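Long-range contacts in oxysterol-binding protein homolog 3 (Saccharomyces cerevisiae, PDB 4INQ), which carries sterols and other lipids between membranes in a hydrophobic pocket of its OSBP-related domain, in directional transport coupled to phosphoinositides: residues K26-R31 against I308-K313; L84-T89 against H157-C162; R138-K143 against K362-V367. One frame throughout, in Å; residues are numbered along the deposited sequence.

Contact 1 (K26-R31 against I308-K313); sequences KSVTRR and ITEIEK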
loop_
_atom_site.group_PDB
_atom_site.type_symbol
_atom_site.label_atom_id
_atom_site.label_comp_id
_atom_site.label_asym_id
_atom_site.label_seq_id
_atom_site.Cartn_x
_atom_site.Cartn_y
_atom_site.Cartn_z
ATOM N N LYS A 26 -13.103 13.269 -18.394
ATOM C CA LYS A 26 -13.349 14.208 -17.260
ATOM C C LYS A 26 -12.189 14.192 -16.269
ATOM O O LYS A 26 -11.266 13.387 -16.397
ATOM C CB LYS A 26 -14.645 13.828 -16.537
ATOM C CG LYS A 26 -14.601 12.471 -15.851
ATOM C CD LYS A 26 -15.985 12.054 -15.379
ATOM C CE LYS A 26 -16.539 13.006 -14.327
ATOM N NZ LYS A 26 -15.790 12.918 -13.046
ATOM N N SER A 27 -12.245 15.091 -15.288
ATOM C CA SER A 27 -11.216 15.197 -14.253
ATOM C C SER A 27 -11.854 15.712 -12.967
ATOM O O SER A 27 -13.017 16.139 -12.961
ATOM C CB SER A 27 -10.121 16.176 -14.669
ATOM O OG SER A 27 -10.559 17.511 -14.477
ATOM N N VAL A 28 -11.083 15.688 -11.884
ATOM C CA VAL A 28 -11.580 16.154 -10.598
ATOM C C VAL A 28 -10.511 16.950 -9.867
ATOM O O VAL A 28 -9.322 16.817 -10.151
ATOM C CB VAL A 28 -11.997 14.969 -9.701
ATOM C CG1 VAL A 28 -12.781 13.964 -10.512
ATOM C CG2 VAL A 28 -10.772 14.309 -9.097
ATOM N N THR A 29 -10.945 17.781 -8.926
ATOM C CA THR A 29 -10.022 18.572 -8.123
ATOM C C THR A 29 -9.792 17.809 -6.819
ATOM O O THR A 29 -10.696 17.146 -6.313
ATOM C CB THR A 29 -10.599 19.979 -7.815
ATOM O OG1 THR A 29 -10.679 20.735 -9.034
ATOM C CG2 THR A 29 -9.710 20.728 -6.839
ATOM N N ARG A 30 -8.576 17.893 -6.287
ATOM C CA ARG A 30 -8.238 17.197 -5.051
ATOM C C ARG A 30 -7.617 18.156 -4.056
ATOM O O ARG A 30 -7.035 19.172 -4.436
ATOM C CB ARG A 30 -7.283 16.044 -5.352
ATOM C CG ARG A 30 -7.864 15.031 -6.333
ATOM C CD ARG A 30 -6.876 13.935 -6.674
ATOM N NE ARG A 30 -7.382 13.114 -7.764
ATOM C CZ ARG A 30 -8.352 12.217 -7.633
ATOM N NH1 ARG A 30 -8.916 12.011 -6.448
ATOM N NH2 ARG A 30 -8.780 11.553 -8.697
ATOM N N ARG A 31 -7.752 17.832 -2.775
ATOM C CA ARG A 31 -7.230 18.675 -1.716
ATOM C C ARG A 31 -5.704 18.750 -1.700
ATOM O O ARG A 31 -5.148 19.810 -1.448
ATOM C CB ARG A 31 -7.767 18.198 -0.365
ATOM C CG ARG A 31 -7.523 16.731 -0.054
ATOM C CD ARG A 31 -8.258 16.318 1.218
ATOM N NE ARG A 31 -7.870 14.977 1.643
ATOM C CZ ARG A 31 -8.411 14.329 2.669
ATOM N NH1 ARG A 31 -9.376 14.891 3.380
ATOM N NH2 ARG A 31 -7.975 13.121 2.991
ATOM N N ILE A 308 -13.396 12.563 -0.548
ATOM C CA ILE A 308 -14.550 12.153 -1.324
ATOM C C ILE A 308 -14.741 13.251 -2.357
ATOM O O ILE A 308 -15.120 14.367 -2.013
ATOM C CB ILE A 308 -15.817 12.052 -0.450
ATOM C CG1 ILE A 308 -15.599 11.006 0.647
ATOM C CG2 ILE A 308 -17.020 11.686 -1.320
ATOM C CD1 ILE A 308 -16.688 10.970 1.690
ATOM N N THR A 309 -14.447 12.933 -3.616
ATOM C CA THR A 309 -14.580 13.892 -4.703
ATOM C C THR A 309 -15.793 13.546 -5.553
ATOM O O THR A 309 -16.556 12.638 -5.225
ATOM C CB THR A 309 -13.357 13.863 -5.625
ATOM O OG1 THR A 309 -13.308 12.594 -6.291
ATOM C CG2 THR A 309 -12.076 14.072 -4.831
ATOM N N GLU A 310 -15.955 14.267 -6.658
ATOM C CA GLU A 310 -17.070 14.044 -7.571
ATOM C C GLU A 310 -17.095 12.596 -8.061
ATOM O O GLU A 310 -18.144 12.069 -8.414
ATOM C CB GLU A 310 -16.956 14.973 -8.783
ATOM C CG GLU A 310 -15.690 14.739 -9.595
ATOM C CD GLU A 310 -15.707 15.429 -10.951
ATOM O OE1 GLU A 310 -16.620 15.126 -11.752
ATOM O OE2 GLU A 310 -14.810 16.262 -11.216
ATOM N N ILE A 311 -15.928 11.965 -8.095
ATOM C CA ILE A 311 -15.816 10.584 -8.544
ATOM C C ILE A 311 -16.525 9.625 -7.592
ATOM O O ILE A 311 -17.258 8.730 -8.020
ATOM C CB ILE A 311 -14.331 10.151 -8.625
ATOM C CG1 ILE A 311 -13.593 10.961 -9.696
ATOM C CG2 ILE A 311 -14.237 8.653 -8.916
ATOM C CD1 ILE A 311 -14.007 10.626 -11.101
ATOM N N GLU A 312 -16.292 9.822 -6.298
ATOM C CA GLU A 312 -16.857 8.960 -5.266
ATOM C C GLU A 312 -18.233 9.379 -4.750
ATOM O O GLU A 312 -19.062 8.531 -4.417
ATOM C CB GLU A 312 -15.895 8.875 -4.072
ATOM C CG GLU A 312 -14.509 8.274 -4.358
ATOM C CD GLU A 312 -13.570 9.209 -5.106
ATOM O OE1 GLU A 312 -13.696 10.442 -4.970
ATOM O OE2 GLU A 312 -12.682 8.712 -5.821
ATOM N N LYS A 313 -18.465 10.683 -4.682
ATOM C CA LYS A 313 -19.716 11.238 -4.169
ATOM C C LYS A 313 -20.976 10.485 -4.588
ATOM O O LYS A 313 -21.345 10.469 -5.761
ATOM C CB LYS A 313 -19.819 12.705 -4.577
ATOM C CG LYS A 313 -20.592 13.584 -3.608
ATOM C CD LYS A 313 -22.094 13.441 -3.785
ATOM C CE LYS A 313 -22.830 14.608 -3.127
ATOM N NZ LYS A 313 -22.416 15.912 -3.721
HETATM O O HOH W 1 -10.294 9.132 -6.640
#
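Val28 drives its CG1 methyl between Glu310 and Ile311 and packs against both side chains. CG1 lies 3.2 Å from Ile311 CG1 and 3.1 Å from Glu310 CG, closer than carbon atoms normally settle, so the fine detail of this wedge is doubtful. The packed side of the contact continues through the other branch, Val28 CG2, which takes a different neighbour and rests 3.4 Å above the guanidinium plane of Arg30, near its rim. Thr309 adds its methyl to the same patch, with CG2 3.7 Å from the carbonyl oxygen Thr29 O.

Toward Lys26, the first modelled residue, the contact becomes exposed and ionic. The Lys26 chain doubles back at chi3 (-63°) and chi4 (-69°), which brings the ammonium group to Glu310 from the opposite direction. NZ forms a salt bridge of 2.7 Å with Glu310 OE1, reaching it from well above the carboxylate plane, 73° out of it. Arg30 and Glu312 stay apart as charges and are joined instead through a water, which lies 3.2 Å from Arg30 NH1 and 2.6 Å from Glu312 OE2. Beyond this patch, Arg31 continues to a salt bridge with Glu331 of helix 325-331.

Beneath these side chains the 308-313 segment is braced by its own bonds. Glu312 OE1 accepts from both the backbone N and the hydroxyl of Thr309, while Thr309 OG1 accepts from the backbone N of Ile311, 3.2 Å away. This last bond closes an ST turn, which leads into the short helical bend of Glu310 to Glu312. The modelled chain thus begins as an extended arm laid over an ST turn in the loop between helices 300-304 and 325-331, at the surface of the OSBP-related domain.

Contact 2 (L84-T89 against H157-C162); sequences LLTKAT and HLDWEC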
loop_
_atom_site.group_PDB
_atom_site.type_symbol
_atom_site.label_atom_id
_atom_site.label_comp_id
_atom_site.label_asym_id
_atom_site.label_seq_id
_atom_site.Cartn_x
_atom_site.Cartn_y
_atom_site.Cartn_z
ATOM N N LEU A 84 4.276 4.527 -14.715
ATOM C CA LEU A 84 5.487 3.777 -15.045
ATOM C C LEU A 84 5.140 2.483 -15.769
ATOM O O LEU A 84 5.850 2.064 -16.679
ATOM C CB LEU A 84 6.273 3.433 -13.782
ATOM C CG LEU A 84 7.067 4.567 -13.139
ATOM C CD1 LEU A 84 7.692 4.079 -11.846
ATOM C CD2 LEU A 84 8.135 5.045 -14.106
ATOM N N LEU A 85 4.047 1.850 -15.346
ATOM C CA LEU A 85 3.592 0.597 -15.942
ATOM C C LEU A 85 3.052 0.862 -17.340
ATOM O O LEU A 85 3.225 0.050 -18.254
ATOM C CB LEU A 85 2.499 -0.034 -15.069
ATOM C CG LEU A 85 2.911 -0.378 -13.635
ATOM C CD1 LEU A 85 1.710 -0.874 -12.845
ATOM C CD2 LEU A 85 4.002 -1.427 -13.660
ATOM N N THR A 86 2.396 2.005 -17.501
ATOM C CA THR A 86 1.836 2.384 -18.788
ATOM C C THR A 86 2.968 2.627 -19.779
ATOM O O THR A 86 2.886 2.249 -20.949
ATOM C CB THR A 86 0.991 3.655 -18.662
ATOM O OG1 THR A 86 -0.018 3.445 -17.667
ATOM C CG2 THR A 86 0.317 3.986 -19.984
ATOM N N LYS A 87 4.032 3.251 -19.295
ATOM C CA LYS A 87 5.187 3.541 -20.130
ATOM C C LYS A 87 5.894 2.230 -20.471
ATOM O O LYS A 87 6.432 2.062 -21.566
ATOM C CB LYS A 87 6.141 4.478 -19.385
ATOM C CG LYS A 87 7.307 4.981 -20.217
ATOM C CD LYS A 87 8.251 5.876 -19.404
ATOM C CE LYS A 87 7.630 7.232 -19.054
ATOM N NZ LYS A 87 6.459 7.136 -18.132
ATOM N N ALA A 88 5.884 1.303 -19.522
ATOM C CA ALA A 88 6.523 0.012 -19.709
ATOM C C ALA A 88 5.909 -0.744 -20.885
ATOM O O ALA A 88 6.624 -1.386 -21.650
ATOM C CB ALA A 88 6.407 -0.815 -18.433
ATOM N N THR A 89 4.589 -0.656 -21.033
ATOM C CA THR A 89 3.907 -1.352 -22.118
ATOM C C THR A 89 4.260 -0.770 -23.473
ATOM O O THR A 89 3.905 -1.339 -24.504
ATOM C CB THR A 89 2.362 -1.307 -21.968
ATOM O OG1 THR A 89 1.894 0.046 -22.063
ATOM C CG2 THR A 89 1.946 -1.902 -20.639
ATOM N N HIS A 157 -6.243 -0.758 -15.840
ATOM C CA HIS A 157 -5.891 0.287 -16.783
ATOM C C HIS A 157 -6.211 -0.337 -18.138
ATOM O O HIS A 157 -6.357 -1.555 -18.247
ATOM C CB HIS A 157 -4.396 0.611 -16.677
ATOM C CG HIS A 157 -3.932 1.690 -17.609
ATOM N ND1 HIS A 157 -3.723 1.476 -18.957
ATOM C CD2 HIS A 157 -3.627 2.991 -17.384
ATOM C CE1 HIS A 157 -3.306 2.596 -19.521
ATOM N NE2 HIS A 157 -3.239 3.531 -18.589
ATOM N N LEU A 158 -6.332 0.499 -19.157
ATOM C CA LEU A 158 -6.621 0.032 -20.506
ATOM C C LEU A 158 -5.561 -0.951 -20.997
ATOM O O LEU A 158 -5.879 -1.946 -21.656
ATOM C CB LEU A 158 -6.668 1.229 -21.457
ATOM C CG LEU A 158 -7.941 1.507 -22.258
ATOM C CD1 LEU A 158 -7.845 2.899 -22.864
ATOM C CD2 LEU A 158 -8.124 0.460 -23.351
ATOM N N ASP A 159 -4.302 -0.680 -20.657
ATOM C CA ASP A 159 -3.199 -1.517 -21.109
ATOM C C ASP A 159 -2.572 -2.469 -20.105
ATOM O O ASP A 159 -1.607 -3.158 -20.420
ATOM C CB ASP A 159 -2.112 -0.626 -21.710
ATOM C CG ASP A 159 -2.670 0.343 -22.733
ATOM O OD1 ASP A 159 -3.452 -0.107 -23.604
ATOM O OD2 ASP A 159 -2.326 1.545 -22.662
ATOM N N TRP A 160 -3.107 -2.519 -18.895
ATOM C CA TRP A 160 -2.555 -3.425 -17.896
ATOM C C TRP A 160 -3.470 -3.551 -16.705
ATOM O O TRP A 160 -4.380 -2.749 -16.515
ATOM C CB TRP A 160 -1.164 -2.966 -17.423
ATOM C CG TRP A 160 -1.111 -1.551 -16.910
ATOM C CD1 TRP A 160 -0.733 -0.438 -17.610
ATOM C CD2 TRP A 160 -1.488 -1.092 -15.604
ATOM N NE1 TRP A 160 -0.853 0.683 -16.824
ATOM C CE2 TRP A 160 -1.315 0.313 -15.587
ATOM C CE3 TRP A 160 -1.958 -1.730 -14.444
ATOM C CZ2 TRP A 160 -1.596 1.094 -14.457
ATOM C CZ3 TRP A 160 -2.239 -0.951 -13.320
ATOM C CH2 TRP A 160 -2.055 0.447 -13.340
ATOM N N GLU A 161 -3.227 -4.583 -15.912
ATOM C CA GLU A 161 -4.006 -4.827 -14.714
ATOM C C GLU A 161 -3.081 -5.536 -13.748
ATOM O O GLU A 161 -2.094 -6.140 -14.157
ATOM C CB GLU A 161 -5.241 -5.690 -15.021
ATOM C CG GLU A 161 -4.946 -7.107 -15.478
ATOM C CD GLU A 161 -6.215 -7.925 -15.661
ATOM O OE1 GLU A 161 -7.112 -7.483 -16.408
ATOM O OE2 GLU A 161 -6.321 -9.009 -15.054
ATOM N N CYS A 162 -3.389 -5.442 -12.462
ATOM C CA CYS A 162 -2.558 -6.061 -11.447
ATOM C C CYS A 162 -3.434 -6.534 -10.295
ATOM O O CYS A 162 -4.356 -5.834 -9.875
ATOM C CB CYS A 162 -1.521 -5.047 -10.954
ATOM S SG CYS A 162 -0.408 -5.649 -9.656
#
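Trp160 has its CG tucked between its own backbone N and carbonyl carbon (chi1 55°), a turn that sends the indole toward helix 83-88, where Thr86 holds OG1 anti to its carbonyl carbon (chi1 -56°), a setting that turns the hydroxyl to the NE1 edge of the indole. The two groups meet in a nearly straight hydrogen bond: Trp160 NE1 donates to Thr86 OG1 over 3.0 Å at 174°, with the oxygen almost in the plane of the indole.

This polar edge is combined with apolar contact on both faces of the indole. Leu85 covers one face, its CB 3.9 Å from Trp160 CE2. Farther along the same side chain, CD1 makes a CH-pi contact, sitting 3.9 Å from the centroid of the six-membered ring and almost straight above it. His157 CB lies 3.3 Å above the plane on the opposite face, so the indole is sandwiched between helix and hairpin. The imidazole is itself fixed by its ND1, which accepts from Asp159 N at 2.8 Å in the ring plane, and Thr86 OG1 lies over one face of that imidazole. Thr89 extends the contact toward the turn, placing CG2 3.8 Å from Asp159 O. Replacing Trp160 by an alanine is likely to open a gap between Leu85 and His157 and to deprive the Thr86 hydroxyl of its indole donor.

Next to this patch Leu85 also packs on Phe101 of helix 95-104 and Leu187 of strand 177-189. His157 to Trp160 form a tight turn with Leu158 and Asp159 at its corners, His157 N bonding to Trp160 O over 2.8 Å. The arrangement is that of a short helix packed against the two-residue turn of a beta hairpin, the one formed by strands 150-157 and 160-172 in the antiparallel barrel wall typical of the OSBP family.

Contact 3 (R138-K143 against K362-V367); sequences RLISEK and KYFEKV
Glu142 reaches from strand 137-145 to the backbone of Lys362 and Tyr363, and its side chain can be traced atom by atom across the contact. CB lies beside the ring of Phe364, 3.9 Å from CD2. From there the chain runs extended through CG, with CG anti to the backbone N, carrying the carboxylate carbon CD to the bend where 362-363 enters strand 364-368. Its two oxygens then divide the available N-H groups. OE1 uses its syn lone pair to accept from Tyr363 N at 2.9 Å (160°), and OE2, met on its syn side but somewhat out of the carboxylate plane, accepts from Lys362 N at 2.8 Å (166°). OE1 also lies in the plane of the Phe364 ring at its edge, 3.7 Å from CD2.

Ile140, two residues earlier, completes the seat for Phe364. Its CG2 touches Phe364 CZ at 3.8 Å, CD1 meets CE2 of the same ring, and the carbonyl oxygen Ile140 O faces the ring edge 3.6 Å from CZ. The two strands are steeply inclined, at 69°, and their meeting rests on side chains and a carboxylate-to-backbone pair. Phe364 also packs against Phe154 of the neighbouring strand, and the amine of Lys362 is held by Glu360 O.

Gripped by two backbone N-H groups and bordered by an aromatic C-H edge, the buried carboxylate is probably stable as an anion although the ammonium group of Lys362 is not in contact with it, and its paired bonds fix the rotation of the group.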
loop_
_atom_site.group_PDB
_atom_site.type_symbol
_atom_site.label_atom_id
_atom_site.label_comp_id
_atom_site.label_asym_id
_atom_site.label_seq_id
_atom_site.Cartn_x
_atom_site.Cartn_y
_atom_site.Cartn_z
ATOM N N ARG A 138 -8.097 2.389 -12.303
ATOM C CA ARG A 138 -9.077 2.273 -11.235
ATOM C C ARG A 138 -8.686 1.057 -10.414
ATOM O O ARG A 138 -8.220 0.051 -10.950
ATOM C CB ARG A 138 -10.485 2.082 -11.803
ATOM C CG ARG A 138 -10.723 0.724 -12.425
ATOM C CD ARG A 138 -12.098 0.667 -13.036
ATOM N NE ARG A 138 -12.439 -0.667 -13.521
ATOM C CZ ARG A 138 -13.583 -0.954 -14.132
ATOM N NH1 ARG A 138 -14.482 0.002 -14.326
ATOM N NH2 ARG A 138 -13.831 -2.189 -14.546
ATOM N N LEU A 139 -8.878 1.156 -9.109
ATOM C CA LEU A 139 -8.522 0.079 -8.206
ATOM C C LEU A 139 -9.653 -0.191 -7.223
ATOM O O LEU A 139 -10.370 0.725 -6.819
ATOM C CB LEU A 139 -7.249 0.468 -7.455
ATOM C CG LEU A 139 -6.747 -0.266 -6.216
ATOM C CD1 LEU A 139 -5.389 0.318 -5.844
ATOM C CD2 LEU A 139 -7.719 -0.113 -5.061
ATOM N N ILE A 140 -9.809 -1.459 -6.857
ATOM C CA ILE A 140 -10.815 -1.880 -5.904
ATOM C C ILE A 140 -10.063 -2.781 -4.928
ATOM O O ILE A 140 -9.208 -3.567 -5.340
ATOM C CB ILE A 140 -11.959 -2.670 -6.609
ATOM C CG1 ILE A 140 -13.169 -2.791 -5.679
ATOM C CG2 ILE A 140 -11.471 -4.051 -7.045
ATOM C CD1 ILE A 140 -12.947 -3.607 -4.438
ATOM N N SER A 141 -10.347 -2.646 -3.638
ATOM C CA SER A 141 -9.673 -3.460 -2.640
ATOM C C SER A 141 -10.641 -3.821 -1.517
ATOM O O SER A 141 -11.621 -3.114 -1.283
ATOM C CB SER A 141 -8.457 -2.712 -2.083
ATOM O OG SER A 141 -8.838 -1.561 -1.347
ATOM N N GLU A 142 -10.361 -4.917 -0.819
ATOM C CA GLU A 142 -11.242 -5.368 0.254
ATOM C C GLU A 142 -10.494 -6.259 1.237
ATOM O O GLU A 142 -9.590 -6.998 0.844
ATOM C CB GLU A 142 -12.431 -6.136 -0.366
ATOM C CG GLU A 142 -13.391 -6.823 0.619
ATOM C CD GLU A 142 -14.649 -7.386 -0.069
ATOM O OE1 GLU A 142 -14.541 -7.894 -1.208
ATOM O OE2 GLU A 142 -15.747 -7.335 0.537
ATOM N N LYS A 143 -10.845 -6.167 2.518
ATOM C CA LYS A 143 -10.221 -7.026 3.524
ATOM C C LYS A 143 -10.983 -8.355 3.435
ATOM O O LYS A 143 -12.153 -8.432 3.798
ATOM C CB LYS A 143 -10.368 -6.443 4.932
ATOM C CG LYS A 143 -9.667 -7.284 5.992
ATOM C CD LYS A 143 -9.595 -6.590 7.348
ATOM C CE LYS A 143 -8.698 -7.375 8.307
ATOM N NZ LYS A 143 -8.694 -6.811 9.689
ATOM N N LYS A 362 -17.269 -9.522 -0.442
ATOM C CA LYS A 362 -18.164 -9.570 -1.588
ATOM C C LYS A 362 -17.551 -9.499 -2.990
ATOM O O LYS A 362 -18.112 -10.063 -3.923
ATOM C CB LYS A 362 -19.189 -8.438 -1.466
ATOM C CG LYS A 362 -19.941 -8.363 -0.137
ATOM C CD LYS A 362 -20.967 -9.479 0.007
ATOM C CE LYS A 362 -21.939 -9.199 1.158
ATOM N NZ LYS A 362 -21.258 -8.962 2.469
ATOM N N TYR A 363 -16.413 -8.826 -3.149
ATOM C CA TYR A 363 -15.841 -8.649 -4.485
ATOM C C TYR A 363 -14.631 -9.480 -4.888
ATOM O O TYR A 363 -14.109 -9.320 -5.990
ATOM C CB TYR A 363 -15.545 -7.160 -4.687
ATOM C CG TYR A 363 -16.656 -6.313 -4.120
ATOM C CD1 TYR A 363 -17.965 -6.453 -4.585
ATOM C CD2 TYR A 363 -16.424 -5.452 -3.049
ATOM C CE1 TYR A 363 -19.013 -5.764 -3.990
ATOM C CE2 TYR A 363 -17.465 -4.757 -2.444
ATOM C CZ TYR A 363 -18.755 -4.919 -2.918
ATOM O OH TYR A 363 -19.784 -4.246 -2.313
ATOM N N PHE A 364 -14.196 -10.365 -4.000
ATOM C CA PHE A 364 -13.061 -11.241 -4.260
ATOM C C PHE A 364 -13.434 -12.619 -3.728
ATOM O O PHE A 364 -14.179 -12.732 -2.760
ATOM C CB PHE A 364 -11.811 -10.736 -3.536
ATOM C CG PHE A 364 -11.280 -9.425 -4.064
ATOM C CD1 PHE A 364 -10.322 -9.401 -5.071
ATOM C CD2 PHE A 364 -11.729 -8.214 -3.538
ATOM C CE1 PHE A 364 -9.811 -8.187 -5.549
ATOM C CE2 PHE A 364 -11.230 -7.001 -4.005
ATOM C CZ PHE A 364 -10.267 -6.986 -5.014
ATOM N N GLU A 365 -12.925 -13.663 -4.369
ATOM C CA GLU A 365 -13.206 -15.025 -3.939
ATOM C C GLU A 365 -11.896 -15.786 -3.905
ATOM O O GLU A 365 -11.033 -15.597 -4.760
ATOM C CB GLU A 365 -14.178 -15.714 -4.903
ATOM C CG GLU A 365 -13.631 -15.908 -6.310
ATOM C CD GLU A 365 -14.583 -16.679 -7.205
ATOM O OE1 GLU A 365 -14.938 -17.821 -6.845
ATOM O OE2 GLU A 365 -14.974 -16.145 -8.265
ATOM N N LYS A 366 -11.750 -16.650 -2.913
ATOM C CA LYS A 366 -10.527 -17.423 -2.774
ATOM C C LYS A 366 -10.385 -18.414 -3.931
ATOM O O LYS A 366 -11.309 -19.173 -4.236
ATOM C CB LYS A 366 -10.536 -18.157 -1.432
ATOM C CG LYS A 366 -9.164 -18.347 -0.831
ATOM C CD LYS A 366 -9.250 -18.908 0.577
ATOM C CE LYS A 366 -7.858 -19.155 1.138
ATOM N NZ LYS A 366 -7.905 -19.786 2.480
ATOM N N VAL A 367 -9.225 -18.376 -4.583
ATOM C CA VAL A 367 -8.919 -19.260 -5.706
ATOM C C VAL A 367 -7.971 -20.363 -5.231
ATOM O O VAL A 367 -7.798 -21.396 -5.892
ATOM C CB VAL A 367 -8.265 -18.473 -6.865
ATOM C CG1 VAL A 367 -7.705 -19.427 -7.911
ATOM C CG2 VAL A 367 -9.300 -17.564 -7.503
#

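How the contacts relate
Contact 3 is the most buried of the three, contact 2 is partly buried and contact 1 lies at the surface. Contacts 2 and 3 reach the same run of antiparallel strands, about 5 Å apart at their nearest atoms: one brings helix 83-88 to it, the other strand 364-368, near the C-terminal end. Contact 1 instead joins two loops, and its centre is about 23 Å from those of both others. The chemistry follows the place: an ion pair and a bridging water outside, an indole-to-hydroxyl bond between apolar faces in contact 2, and a carboxylate held by backbone N-H groups inside. Along the chain, contact 2 is nested within contact 1, while contact 3 crosses both.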